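Local coordinates for protein alanine racemase (Enterococcus faecalis, PDB 3E6E) that belongs to the alanine racemase family, joining an N-terminal TIM-barrel-type domain to a C-terminal domain of mostly beta structure in an assembly of two chains, at residues A37-N42 against H46-S51; I72-A77 against D81-L86; V89-V94 against Q109-A114. The protein carries 1 engineered substitution. One frame throughout, in Å; residues are numbered along the deposited sequence.

Overall arrangement
All three contacts lie in the N-terminal barrel domain and follow one another along the chain. Contact 1 is buried, its centre about 8 Å from that of the chain; contacts 2 and 3 are partly buried, their centres about 16 and 27 Å from it. Contacts 1 and 2 reach the same parallel sheet, and their helices touch where Ala-48 and Val-49 meet Glu-73; both also border the bound DCS. Contact 3 adjoins contact 2 in sequence without otherwise touching it. Chemistry changes with place: an asparagine holds a helix start in contact 1, an arginine reaches a backbone carbonyl in contact 2, and an indole takes a leucine on its face in contact 3.

Contact 1. Residues A37-N42 against H46-S51; sequences AVVKAN and HGAVES. With DCS (D-[3-hydroxy-2-methyl-5-phosphonooxymethyl-pyridin-4-ylmethyl]-N,O-cycloserylamide), chain D.
Asn-42 and Ala-48 form the closest backbone approach, their CA atoms 4.4 Å apart where the chain turns back into helix 48-56. Ala-41 and Asn-42 both take left-handed backbone conformations, with positive phi and psi, as the chain turns. The carbonyl O of Asn-42 accepts from Gly-47 N at 2.7 Å. Gly-47 is the N-cap residue of helix 48-56. The first-turn amide that follows is taken by the asparagine side chain: Ala-48 N lies 3.2 Å from Asn-42 OD1 in a nearly straight bond (174°), though the donor stands above the amide plane rather than on a lone pair. CG anti to the backbone N (chi1 -169°) extends the amide alongside Gly-47 to that position. Below this polar grip the packing is looser: Ala-48 CB sits 3.6 Å from Val-39 O, and Val-39 CG1 meets Ser-51 CB at 4.1 Å. Lys-40 points the other way, its NZ 3.6 Å from C4A of DCS and salt-bridged to Asp-315 of the second subunit, while Val-38 CG1 borders C5A of the same ligand at 3.7 Å. Strand 34-38 and the residue after it pair with strand 62-65 through Ala-37 and Val-39, and helix 48-56 lies beside helix 68-76.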
loop_
_atom_site.group_PDB
_atom_site.type_symbol
_atom_site.label_atom_id
_atom_site.label_comp_id
_atom_site.label_asym_id
_atom_site.label_seq_id
_atom_site.Cartn_x
_atom_site.Cartn_y
_atom_site.Cartn_z
ATOM N N ALA A 37 8.027 -1.017 -22.428
ATOM C CA ALA A 37 7.632 -1.640 -21.175
ATOM C C ALA A 37 7.276 -0.591 -20.132
ATOM O O ALA A 37 8.125 0.185 -19.696
ATOM C CB ALA A 37 8.761 -2.531 -20.661
ATOM N N VAL A 38 6.007 -0.553 -19.749
ATOM C CA VAL A 38 5.560 0.395 -18.735
ATOM C C VAL A 38 5.872 -0.250 -17.390
ATOM O O VAL A 38 5.405 -1.355 -17.104
ATOM C CB VAL A 38 4.048 0.685 -18.880
ATOM C CG1 VAL A 38 3.332 -0.539 -19.365
ATOM C CG2 VAL A 38 3.472 1.142 -17.563
ATOM N N VAL A 39 6.690 0.434 -16.589
ATOM C CA VAL A 39 7.103 -0.067 -15.281
ATOM C C VAL A 39 6.832 0.903 -14.139
ATOM O O VAL A 39 7.634 1.007 -13.205
ATOM C CB VAL A 39 8.610 -0.401 -15.256
ATOM C CG1 VAL A 39 8.931 -1.481 -16.281
ATOM C CG2 VAL A 39 9.421 0.863 -15.511
ATOM N N LYS A 40 5.714 1.616 -14.209
ATOM C CA LYS A 40 5.357 2.564 -13.155
ATOM C C LYS A 40 4.905 1.840 -11.898
ATOM O O LYS A 40 4.845 0.604 -11.870
ATOM C CB LYS A 40 4.235 3.500 -13.621
ATOM C CG LYS A 40 2.984 2.820 -14.167
ATOM C CD LYS A 40 2.025 3.899 -14.628
ATOM C CE LYS A 40 0.815 3.349 -15.351
ATOM N NZ LYS A 40 -0.204 2.814 -14.437
ATOM N N ALA A 41 4.561 2.619 -10.873
ATOM C CA ALA A 41 4.131 2.085 -9.583
ATOM C C ALA A 41 5.137 1.005 -9.167
ATOM O O ALA A 41 4.777 -0.137 -8.856
ATOM C CB ALA A 41 2.728 1.510 -9.695
ATOM N N ASN A 42 6.406 1.405 -9.189
ATOM C CA ASN A 42 7.530 0.545 -8.860
ATOM C C ASN A 42 7.426 -0.819 -9.524
ATOM O O ASN A 42 7.474 -1.857 -8.858
ATOM C CB ASN A 42 7.672 0.368 -7.344
ATOM C CG ASN A 42 8.981 -0.296 -6.970
ATOM O OD1 ASN A 42 10.034 0.048 -7.510
ATOM N ND2 ASN A 42 8.928 -1.249 -6.046
ATOM N N HIS A 46 6.392 -5.108 -8.623
ATOM C CA HIS A 46 7.494 -6.041 -8.835
ATOM C C HIS A 46 8.887 -5.416 -8.790
ATOM O O HIS A 46 9.888 -6.132 -8.709
ATOM C CB HIS A 46 7.356 -6.753 -10.172
ATOM C CG HIS A 46 6.151 -7.630 -10.278
ATOM N ND1 HIS A 46 4.878 -7.130 -10.433
ATOM C CD2 HIS A 46 6.036 -8.979 -10.319
ATOM C CE1 HIS A 46 4.030 -8.134 -10.573
ATOM N NE2 HIS A 46 4.707 -9.267 -10.508
ATOM N N GLY A 47 8.954 -4.088 -8.849
ATOM C CA GLY A 47 10.242 -3.411 -8.841
ATOM C C GLY A 47 10.536 -2.834 -10.220
ATOM O O GLY A 47 10.783 -3.575 -11.178
ATOM N N ALA A 48 10.515 -1.503 -10.308
ATOM C CA ALA A 48 10.744 -0.777 -11.563
ATOM C C ALA A 48 12.055 -1.065 -12.291
ATOM O O ALA A 48 12.049 -1.540 -13.426
ATOM C CB ALA A 48 10.627 0.707 -11.315
ATOM N N VAL A 49 13.178 -0.792 -11.647
ATOM C CA VAL A 49 14.445 -1.008 -12.309
ATOM C C VAL A 49 14.728 -2.449 -12.710
ATOM O O VAL A 49 15.165 -2.704 -13.826
ATOM C CB VAL A 49 15.607 -0.474 -11.462
ATOM C CG1 VAL A 49 16.936 -0.795 -12.138
ATOM C CG2 VAL A 49 15.467 1.029 -11.283
ATOM N N GLU A 50 14.482 -3.406 -11.827
ATOM C CA GLU A 50 14.760 -4.795 -12.178
ATOM C C GLU A 50 13.736 -5.369 -13.139
ATOM O O GLU A 50 14.009 -6.374 -13.796
ATOM C CB GLU A 50 14.860 -5.665 -10.923
ATOM C CG GLU A 50 13.832 -5.357 -9.883
ATOM C CD GLU A 50 14.171 -4.122 -9.070
ATOM O OE1 GLU A 50 13.468 -3.094 -9.209
ATOM O OE2 GLU A 50 15.149 -4.187 -8.288
ATOM N N SER A 51 12.558 -4.742 -13.215
ATOM C CA SER A 51 11.512 -5.184 -14.144
ATOM C C SER A 51 11.948 -4.689 -15.516
ATOM O O SER A 51 12.025 -5.447 -16.478
ATOM C CB SER A 51 10.160 -4.547 -13.805
ATOM O OG SER A 51 9.560 -5.085 -12.640
HETATM N N1 DCS D . -0.578 3.105 -21.623
HETATM C C2 DCS D . -1.153 4.089 -20.754
HETATM C C2A DCS D . -1.409 5.505 -21.234
HETATM C C3 DCS D . -1.474 3.691 -19.452
HETATM O O3 DCS D . -2.016 4.557 -18.568
HETATM C C4 DCS D . -1.207 2.318 -19.052
HETATM C C4A DCS D . -1.557 1.871 -17.646
HETATM C C5 DCS D . -0.618 1.392 -20.022
HETATM C C6 DCS D . -0.319 1.810 -21.271
HETATM C C5A DCS D . -0.311 -0.051 -19.705
HETATM O O4P DCS D . -1.545 -0.743 -19.496
HETATM P P DCS D . -1.685 -2.289 -19.139
HETATM O O1P DCS D . -1.111 -3.024 -20.249
HETATM O O2P DCS D . -0.986 -2.548 -17.884
HETATM O O3P DCS D . -3.109 -2.582 -19.015
HETATM N N DCS D . -3.035 2.085 -17.378
HETATM C CA DCS D . -3.599 1.746 -16.140
HETATM C C DCS D . -3.971 2.670 -15.118
HETATM O O DCS D . -3.805 4.023 -15.164
HETATM N ND DCS D . -4.501 2.000 -14.123
HETATM O OG DCS D . -4.493 0.658 -14.444
HETATM C CB DCS D . -3.942 0.510 -15.667
#

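Contact 2. Residues I72-A77 against D81-L86; sequences IELREA and DPILIL. With DCS (D-[3-hydroxy-2-methyl-5-phosphonooxymethyl-pyridin-4-ylmethyl]-N,O-cycloserylamide), chain D.
Asp-81 meets Arg-75 through its backbone, at the point where helix 68-76 faces strand 83-85 in a beta-alpha-beta unit of the barrel, begun by strand 62-65. The carbonyl O of Asp-81 lies near the guanidinium plane, at its edge, and accepts from Arg-75 NH1; the modelled 2.4 Å is very short, so its exact length is doubtful. The same guanidinium donates to the carbonyls of Val-79, Tyr-100 and Asp-101, so backbone oxygens at several places fix its rotation. Ile-83 follows and supplies the apolar half of the contact. Its CG1 lies over one face of the guanidinium, 3.5 Å from Arg-75 NH1. Extended by a chi2 of 178°, the chain carries CD1 on to the helix, where it sits 3.4 Å from Leu-74 CB and equally 3.4 Å from Arg-75 CD. The other branch, Ile-83 CG2, touches Leu-74 CD1 at 4.0 Å. A bend at chi2 (-37°) lays the Arg-75 chain along Ile-83, the two running past each other in opposite directions. Two residues on, Ile-85 continues this apolar layer on Leu-68 and Ala-71 of the helix, its O hydrogen-bonded to Thr-105 OG1. Leu-86 ends the walk in the ligand pocket: its CD1 stands over the pyridine ring of DCS, 3.6 Å from C2, while CD2 lies 3.9 Å from the methyl carbon C2A.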
loop_
_atom_site.group_PDB
_atom_site.type_symbol
_atom_site.label_atom_id
_atom_site.label_comp_id
_atom_site.label_asym_id
_atom_site.label_seq_id
_atom_site.Cartn_x
_atom_site.Cartn_y
_atom_site.Cartn_z
ATOM N N ILE A 72 13.345 9.735 -13.651
ATOM C CA ILE A 72 14.705 10.013 -13.231
ATOM C C ILE A 72 15.352 8.762 -12.642
ATOM O O ILE A 72 16.532 8.503 -12.874
ATOM C CB ILE A 72 14.733 11.208 -12.239
ATOM C CG1 ILE A 72 14.321 12.479 -12.997
ATOM C CG2 ILE A 72 16.113 11.374 -11.623
ATOM C CD1 ILE A 72 14.300 13.722 -12.183
ATOM N N GLU A 73 14.584 7.962 -11.914
ATOM C CA GLU A 73 15.143 6.752 -11.346
ATOM C C GLU A 73 15.712 5.939 -12.496
ATOM O O GLU A 73 16.864 5.498 -12.440
ATOM C CB GLU A 73 14.075 5.945 -10.600
ATOM C CG GLU A 73 14.533 4.537 -10.209
ATOM C CD GLU A 73 13.642 3.871 -9.169
ATOM O OE1 GLU A 73 13.854 4.114 -7.961
ATOM O OE2 GLU A 73 12.731 3.107 -9.559
ATOM N N LEU A 74 14.926 5.765 -13.555
ATOM C CA LEU A 74 15.403 4.992 -14.702
ATOM C C LEU A 74 16.710 5.530 -15.277
ATOM O O LEU A 74 17.589 4.762 -15.688
ATOM C CB LEU A 74 14.348 4.952 -15.804
ATOM C CG LEU A 74 13.102 4.142 -15.457
ATOM C CD1 LEU A 74 12.156 4.095 -16.649
ATOM C CD2 LEU A 74 13.525 2.734 -15.054
ATOM N N ARG A 75 16.841 6.849 -15.309
ATOM C CA ARG A 75 18.052 7.436 -15.836
ATOM C C ARG A 75 19.219 7.153 -14.907
ATOM O O ARG A 75 20.252 6.638 -15.341
ATOM C CB ARG A 75 17.888 8.946 -16.041
ATOM C CG ARG A 75 17.096 9.338 -17.292
ATOM C CD ARG A 75 17.382 8.419 -18.476
ATOM N NE ARG A 75 17.054 9.062 -19.748
ATOM C CZ ARG A 75 16.811 8.417 -20.887
ATOM N NH1 ARG A 75 16.845 7.087 -20.932
ATOM N NH2 ARG A 75 16.554 9.109 -21.990
ATOM N N GLU A 76 19.046 7.485 -13.628
ATOM C CA GLU A 76 20.091 7.259 -12.638
ATOM C C GLU A 76 20.513 5.796 -12.589
ATOM O O GLU A 76 21.630 5.477 -12.189
ATOM C CB GLU A 76 19.613 7.709 -11.257
ATOM C CG GLU A 76 19.737 9.208 -11.021
ATOM C CD GLU A 76 19.031 9.670 -9.759
ATOM O OE1 GLU A 76 18.983 10.899 -9.523
ATOM O OE2 GLU A 76 18.521 8.812 -9.001
ATOM N N ALA A 77 19.626 4.912 -13.023
ATOM C CA ALA A 77 19.904 3.485 -13.009
ATOM C C ALA A 77 20.758 3.032 -14.174
ATOM O O ALA A 77 21.272 1.915 -14.164
ATOM C CB ALA A 77 18.594 2.700 -12.992
ATOM N N ASP A 81 17.700 4.141 -22.944
ATOM C CA ASP A 81 16.660 4.097 -23.957
ATOM C C ASP A 81 15.633 5.195 -23.699
ATOM O O ASP A 81 15.652 5.854 -22.661
ATOM C CB ASP A 81 15.949 2.737 -23.945
ATOM C CG ASP A 81 16.896 1.580 -23.705
ATOM O OD1 ASP A 81 17.239 1.340 -22.522
ATOM O OD2 ASP A 81 17.297 0.922 -24.696
ATOM N N PRO A 82 14.727 5.412 -24.658
ATOM C CA PRO A 82 13.688 6.432 -24.520
ATOM C C PRO A 82 12.805 6.135 -23.323
ATOM O O PRO A 82 12.397 4.992 -23.117
ATOM C CB PRO A 82 12.912 6.309 -25.825
ATOM C CG PRO A 82 13.968 5.877 -26.798
ATOM C CD PRO A 82 14.715 4.834 -26.016
ATOM N N ILE A 83 12.515 7.171 -22.543
ATOM C CA ILE A 83 11.665 7.053 -21.369
ATOM C C ILE A 83 10.499 8.019 -21.509
ATOM O O ILE A 83 10.665 9.230 -21.377
ATOM C CB ILE A 83 12.418 7.415 -20.071
ATOM C CG1 ILE A 83 13.599 6.463 -19.848
ATOM C CG2 ILE A 83 11.465 7.360 -18.906
ATOM C CD1 ILE A 83 14.427 6.792 -18.609
ATOM N N LEU A 84 9.314 7.490 -21.776
ATOM C CA LEU A 84 8.139 8.341 -21.917
ATOM C C LEU A 84 7.291 8.428 -20.646
ATOM O O LEU A 84 6.950 7.415 -20.037
ATOM C CB LEU A 84 7.256 7.841 -23.059
ATOM C CG LEU A 84 5.812 8.336 -23.010
ATOM C CD1 LEU A 84 5.765 9.840 -23.086
ATOM C CD2 LEU A 84 5.033 7.704 -24.134
ATOM N N ILE A 85 6.957 9.654 -20.263
ATOM C CA ILE A 85 6.128 9.898 -19.105
ATOM C C ILE A 85 4.728 9.978 -19.683
ATOM O O ILE A 85 4.433 10.861 -20.491
ATOM C CB ILE A 85 6.494 11.226 -18.422
ATOM C CG1 ILE A 85 7.958 11.192 -17.979
ATOM C CG2 ILE A 85 5.591 11.460 -17.214
ATOM C CD1 ILE A 85 8.411 12.452 -17.266
ATOM N N LEU A 86 3.882 9.038 -19.266
ATOM C CA LEU A 86 2.503 8.916 -19.741
ATOM C C LEU A 86 1.498 9.983 -19.340
ATOM O O LEU A 86 0.454 10.095 -19.980
ATOM C CB LEU A 86 1.935 7.552 -19.344
ATOM C CG LEU A 86 2.588 6.340 -19.991
ATOM C CD1 LEU A 86 2.022 5.064 -19.380
ATOM C CD2 LEU A 86 2.357 6.388 -21.494
HETATM N N1 DCS D . -0.578 3.105 -21.623
HETATM C C2 DCS D . -1.153 4.089 -20.754
HETATM C C2A DCS D . -1.409 5.505 -21.234
HETATM C C3 DCS D . -1.474 3.691 -19.452
HETATM O O3 DCS D . -2.016 4.557 -18.568
HETATM C C4 DCS D . -1.207 2.318 -19.052
HETATM C C4A DCS D . -1.557 1.871 -17.646
HETATM C C5 DCS D . -0.618 1.392 -20.022
HETATM C C6 DCS D . -0.319 1.810 -21.271
HETATM C C5A DCS D . -0.311 -0.051 -19.705
HETATM O O4P DCS D . -1.545 -0.743 -19.496
HETATM P P DCS D . -1.685 -2.289 -19.139
HETATM O O1P DCS D . -1.111 -3.024 -20.249
HETATM O O2P DCS D . -0.986 -2.548 -17.884
HETATM O O3P DCS D . -3.109 -2.582 -19.015
HETATM N N DCS D . -3.035 2.085 -17.378
HETATM C CA DCS D . -3.599 1.746 -16.140
HETATM C C DCS D . -3.971 2.670 -15.118
HETATM O O DCS D . -3.805 4.023 -15.164
HETATM N ND DCS D . -4.501 2.000 -14.123
HETATM O OG DCS D . -4.493 0.658 -14.444
HETATM C CB DCS D . -3.942 0.510 -15.667
#

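Contact 3. Residues V89-V94 against Q109-A114; sequences VDLAYV and QEWLEA
Trp-111 receives Leu-91 over one face and the carbonyl O of Val-89 at one edge. Leu-91 CD2 stands 3.3 Å from the centroid of the five-membered ring and 16° off its normal, which meets the geometry of a CH-pi contact. The other methyl, CD1, passes beyond the ring to Ala-114 CB at 3.5 Å, so the leucine bridges two residues one helical turn apart. At the ring edge Trp-111 NE1 donates to Val-89 O at 3.1 Å; the bond is bent (137°), with the acceptor somewhat out of the ring plane. A chi1 of -166° swings the indole away from its own backbone N and across to the loop. In the next shell, an Asx turn shapes that loop: Asp-90 OD1 accepts from Ala-92 N at 3.1 Å. Val-104 and Val-106 of strand 103-106, together with Leu-127, also pack on the indole, while Val-89 rests on Leu-68. Farther out, Tyr-93 stacks with His-6 of the second subunit. The contact thus joins the loop between strand 83-85 and helix 94-99 to helix 109-117, which follows strand 103-106: side-by-side strand-loop-helix units of a TIM barrel.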
loop_
_atom_site.group_PDB
_atom_site.type_symbol
_atom_site.label_atom_id
_atom_site.label_comp_id
_atom_site.label_asym_id
_atom_site.label_seq_id
_atom_site.Cartn_x
_atom_site.Cartn_y
_atom_site.Cartn_z
ATOM N N VAL A 89 3.153 16.594 -17.111
ATOM C CA VAL A 89 4.211 16.867 -16.153
ATOM C C VAL A 89 4.188 18.358 -15.962
ATOM O O VAL A 89 4.238 19.112 -16.925
ATOM C CB VAL A 89 5.594 16.453 -16.675
ATOM C CG1 VAL A 89 6.665 16.943 -15.731
ATOM C CG2 VAL A 89 5.671 14.937 -16.800
ATOM N N ASP A 90 4.104 18.784 -14.716
ATOM C CA ASP A 90 4.047 20.196 -14.397
ATOM C C ASP A 90 5.136 21.038 -15.058
ATOM O O ASP A 90 6.334 20.789 -14.882
ATOM C CB ASP A 90 4.080 20.379 -12.879
ATOM C CG ASP A 90 3.636 21.759 -12.464
ATOM O OD1 ASP A 90 4.468 22.692 -12.515
ATOM O OD2 ASP A 90 2.441 21.912 -12.116
ATOM N N LEU A 91 4.689 22.042 -15.812
ATOM C CA LEU A 91 5.557 22.977 -16.540
ATOM C C LEU A 91 6.843 23.367 -15.835
ATOM O O LEU A 91 7.866 23.620 -16.477
ATOM C CB LEU A 91 4.784 24.254 -16.873
ATOM C CG LEU A 91 3.780 24.119 -18.023
ATOM C CD1 LEU A 91 2.921 25.381 -18.123
ATOM C CD2 LEU A 91 4.547 23.866 -19.319
ATOM N N ALA A 92 6.789 23.412 -14.512
ATOM C CA ALA A 92 7.946 23.790 -13.724
ATOM C C ALA A 92 9.148 22.846 -13.871
ATOM O O ALA A 92 10.267 23.227 -13.525
ATOM C CB ALA A 92 7.542 23.908 -12.264
ATOM N N TYR A 93 8.937 21.637 -14.395
ATOM C CA TYR A 93 10.039 20.681 -14.534
ATOM C C TYR A 93 10.508 20.412 -15.966
ATOM O O TYR A 93 11.190 19.416 -16.226
ATOM C CB TYR A 93 9.662 19.353 -13.866
ATOM C CG TYR A 93 9.104 19.519 -12.469
ATOM C CD1 TYR A 93 7.797 19.120 -12.168
ATOM C CD2 TYR A 93 9.858 20.120 -11.458
ATOM C CE1 TYR A 93 7.256 19.318 -10.894
ATOM C CE2 TYR A 93 9.324 20.325 -10.183
ATOM C CZ TYR A 93 8.025 19.923 -9.911
ATOM O OH TYR A 93 7.489 20.140 -8.669
ATOM N N VAL A 94 10.155 21.301 -16.890
ATOM C CA VAL A 94 10.568 21.146 -18.285
ATOM C C VAL A 94 12.095 21.034 -18.383
ATOM O O VAL A 94 12.618 20.211 -19.145
ATOM C CB VAL A 94 10.091 22.332 -19.146
ATOM C CG1 VAL A 94 10.406 22.064 -20.608
ATOM C CG2 VAL A 94 8.610 22.535 -18.964
ATOM N N GLN A 109 -3.061 22.670 -25.678
ATOM C CA GLN A 109 -2.330 23.669 -26.457
ATOM C C GLN A 109 -1.685 24.631 -25.488
ATOM O O GLN A 109 -0.520 24.988 -25.632
ATOM C CB GLN A 109 -3.300 24.424 -27.378
ATOM C CG GLN A 109 -2.667 25.406 -28.367
ATOM C CD GLN A 109 -1.745 24.728 -29.364
ATOM O OE1 GLN A 109 -2.143 23.785 -30.057
ATOM N NE2 GLN A 109 -0.504 25.206 -29.440
ATOM N N GLU A 110 -2.454 25.041 -24.488
ATOM C CA GLU A 110 -1.961 25.962 -23.480
ATOM C C GLU A 110 -0.564 25.574 -22.983
ATOM O O GLU A 110 0.367 26.387 -23.035
ATOM C CB GLU A 110 -2.956 26.043 -22.308
ATOM C CG GLU A 110 -3.874 24.824 -22.121
ATOM C CD GLU A 110 -5.127 24.840 -23.010
ATOM O OE1 GLU A 110 -5.065 24.375 -24.172
ATOM O OE2 GLU A 110 -6.183 25.320 -22.541
ATOM N N TRP A 111 -0.422 24.327 -22.527
ATOM C CA TRP A 111 0.852 23.807 -22.015
ATOM C C TRP A 111 2.001 24.019 -23.002
ATOM O O TRP A 111 3.015 24.638 -22.673
ATOM C CB TRP A 111 0.734 22.301 -21.714
ATOM C CG TRP A 111 1.869 21.716 -20.879
ATOM C CD1 TRP A 111 1.933 21.654 -19.513
ATOM C CD2 TRP A 111 3.084 21.111 -21.360
ATOM N NE1 TRP A 111 3.104 21.049 -19.117
ATOM C CE2 TRP A 111 3.828 20.707 -20.228
ATOM C CE3 TRP A 111 3.612 20.873 -22.633
ATOM C CZ2 TRP A 111 5.076 20.075 -20.330
ATOM C CZ3 TRP A 111 4.856 20.241 -22.735
ATOM C CH2 TRP A 111 5.572 19.850 -21.585
ATOM N N LEU A 112 1.832 23.482 -24.206
ATOM C CA LEU A 112 2.832 23.584 -25.265
ATOM C C LEU A 112 3.399 24.992 -25.468
ATOM O O LEU A 112 4.611 25.195 -25.424
ATOM C CB LEU A 112 2.238 23.082 -26.585
ATOM C CG LEU A 112 2.265 21.582 -26.857
ATOM C CD1 LEU A 112 1.392 21.258 -28.058
ATOM C CD2 LEU A 112 3.698 21.150 -27.099
ATOM N N GLU A 113 2.517 25.961 -25.696
ATOM C CA GLU A 113 2.956 27.333 -25.914
ATOM C C GLU A 113 3.601 27.905 -24.660
ATOM O O GLU A 113 4.330 28.899 -24.715
ATOM C CB GLU A 113 1.784 28.207 -26.368
ATOM C CG GLU A 113 0.674 28.395 -25.367
ATOM C CD GLU A 113 -0.618 28.800 -26.048
ATOM O OE1 GLU A 113 -1.571 29.216 -25.350
ATOM O OE2 GLU A 113 -0.679 28.688 -27.296
ATOM N N ALA A 114 3.342 27.256 -23.529
ATOM C CA ALA A 114 3.913 27.691 -22.263
ATOM C C ALA A 114 5.312 27.100 -22.099
ATOM O O ALA A 114 6.237 27.795 -21.686
ATOM C CB ALA A 114 3.022 27.263 -21.112
#